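Type II secretion system protein L (Pseudomonas aeruginosa, PDB 6GHU) helps assemble the inner-membrane platform of the type II secretion system, linking the cytoplasmic energy-providing protein to the rest of the secretion machinery. Local coordinates at residues Gln23-Ser27 with Ala28-Asp32. Residues are numbered along the deposited sequence; the frame is centred on the assembly and turned at random. Where two conformers were deposited one is given.
Sequences QLDFS and AARGD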
loop_
_atom_site.group_PDB
_atom_site.type_symbol
_atom_site.label_atom_id
_atom_site.label_comp_id
_atom_site.label_asym_id
_atom_site.label_seq_id
_atom_site.Cartn_x
_atom_site.Cartn_y
_atom_site.Cartn_z
ATOM N N GLN A 23 -3.672 -9.409 -1.372
ATOM C CA GLN A 23 -3.850 -8.705 -0.116
ATOM C C GLN A 23 -2.555 -7.982 0.218
ATOM O O GLN A 23 -1.463 -8.444 -0.132
ATOM C CB GLN A 23 -4.246 -9.679 1.002
ATOM C CG GLN A 23 -4.417 -9.050 2.380
ATOM C CD GLN A 23 -3.109 -8.934 3.145
ATOM O OE1 GLN A 23 -2.072 -9.444 2.714
ATOM N NE2 GLN A 23 -3.154 -8.265 4.292
ATOM N N LEU A 24 -2.686 -6.844 0.890
ATOM C CA LEU A 24 -1.535 -6.075 1.330
ATOM C C LEU A 24 -1.916 -5.382 2.624
ATOM O O LEU A 24 -3.002 -4.803 2.719
ATOM C CB LEU A 24 -1.117 -5.053 0.271
ATOM C CG LEU A 24 0.179 -4.279 0.507
ATOM C CD1 LEU A 24 0.768 -3.839 -0.826
ATOM C CD2 LEU A 24 -0.042 -3.067 1.390
ATOM N N ASP A 25 -1.038 -5.443 3.617
ATOM C CA ASP A 25 -1.312 -4.760 4.866
ATOM C C ASP A 25 -0.032 -4.152 5.407
ATOM O O ASP A 25 1.067 -4.663 5.186
ATOM C CB ASP A 25 -1.962 -5.692 5.902
ATOM C CG ASP A 25 -1.010 -6.728 6.444
ATOM O OD1 ASP A 25 -0.271 -6.400 7.396
ATOM O OD2 ASP A 25 -1.018 -7.872 5.934
ATOM N N PHE A 26 -0.171 -2.950 5.947
ATOM C CA PHE A 26 0.899 -2.314 6.689
ATOM C C PHE A 26 0.368 -1.901 8.048
ATOM O O PHE A 26 -0.815 -1.588 8.212
ATOM C CB PHE A 26 1.482 -1.078 5.991
ATOM C CG PHE A 26 2.176 -0.142 6.943
ATOM C CD1 PHE A 26 3.388 -0.495 7.518
ATOM C CD2 PHE A 26 1.598 1.064 7.300
ATOM C CE1 PHE A 26 4.020 0.345 8.420
ATOM C CE2 PHE A 26 2.228 1.914 8.199
ATOM C CZ PHE A 26 3.440 1.553 8.759
ATOM N N SER A 27 1.269 -1.915 9.015
ATOM C CA SER A 27 1.001 -1.483 10.380
ATOM C C SER A 27 2.260 -0.852 10.957
ATOM O O SER A 27 3.336 -1.456 10.910
ATOM C CB SER A 27 0.554 -2.655 11.257
ATOM O OG SER A 27 0.622 -2.308 12.626
ATOM N N ALA A 28 2.120 0.363 11.494
ATOM C CA ALA A 28 3.263 1.036 12.105
ATOM C C ALA A 28 3.806 0.228 13.275
ATOM O O ALA A 28 5.021 0.170 13.491
ATOM C CB ALA A 28 2.866 2.441 12.554
ATOM N N ALA A 29 2.918 -0.413 14.036
ATOM C CA ALA A 29 3.368 -1.270 15.126
ATOM C C ALA A 29 4.276 -2.378 14.611
ATOM O O ALA A 29 5.310 -2.676 15.218
ATOM C CB ALA A 29 2.163 -1.856 15.858
ATOM N N ARG A 30 3.914 -2.992 13.484
ATOM C CA ARG A 30 4.723 -4.080 12.946
ATOM C C ARG A 30 5.982 -3.555 12.264
ATOM O O ARG A 30 7.048 -4.169 12.371
ATOM C CB ARG A 30 3.892 -4.915 11.973
ATOM C CG ARG A 30 4.350 -6.362 11.838
ATOM C CD ARG A 30 3.407 -7.140 10.936
ATOM N NE ARG A 30 3.354 -6.550 9.603
ATOM C CZ ARG A 30 2.331 -6.667 8.762
ATOM N NH1 ARG A 30 1.249 -7.356 9.111
ATOM N NH2 ARG A 30 2.389 -6.081 7.571
ATOM N N GLY A 31 5.879 -2.434 11.554
ATOM C CA GLY A 31 7.048 -1.791 10.985
ATOM C C GLY A 31 7.481 -2.278 9.620
ATOM O O GLY A 31 8.617 -2.004 9.216
ATOM N N ASP A 32 6.627 -2.990 8.892
ATOM C CA ASP A 32 6.955 -3.413 7.539
ATOM C C ASP A 32 5.662 -3.587 6.758
ATOM O O ASP A 32 4.563 -3.406 7.287
ATOM C CB ASP A 32 7.786 -4.702 7.542
ATOM C CG ASP A 32 7.139 -5.817 8.340
ATOM O OD1 ASP A 32 7.819 -6.405 9.207
ATOM O OD2 ASP A 32 5.944 -6.099 8.107
#
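Asp25 and Arg30 meet across the hairpin loop that joins strand 20-27 to strand 32-39, an example of a turn whose one long side chain folds back along the strand. A bend at chi3 (60°) turns the otherwise extended Arg30 chain so that its guanidinium lies between two carboxylates. Asp25 presents a single oxygen to the guanidinium edge: OD1 forms a salt bridge with Arg30 NH1, modelled at a suspiciously short 2.5 Å whose exact length is doubtful, and also takes a weak, bent bond from NH2, with the two planes 73° apart. In one conformer of Gln23, Asp25 OD2 receives a straight bond from Gln23 NE2 (2.7 Å) on the anti lone pair, which would help hold the carboxylate's rotation. Arg30 NE reaches Asp32 OD2 at 3.0 Å, somewhat out of both planes. The backbone turn is closed by Gly31 N to Ser27 O (2.8 Å), while in one conformer the Phe26 ring lays one face over Ala28 N and turns its edge to Asp32 O. The same strand pairs with its counterpart in the second subunit, continuing the ferredoxin-fold sheet across the dimer. One arginine between two aspartates probably offsets their mutual repulsion and keeps all three groups charged.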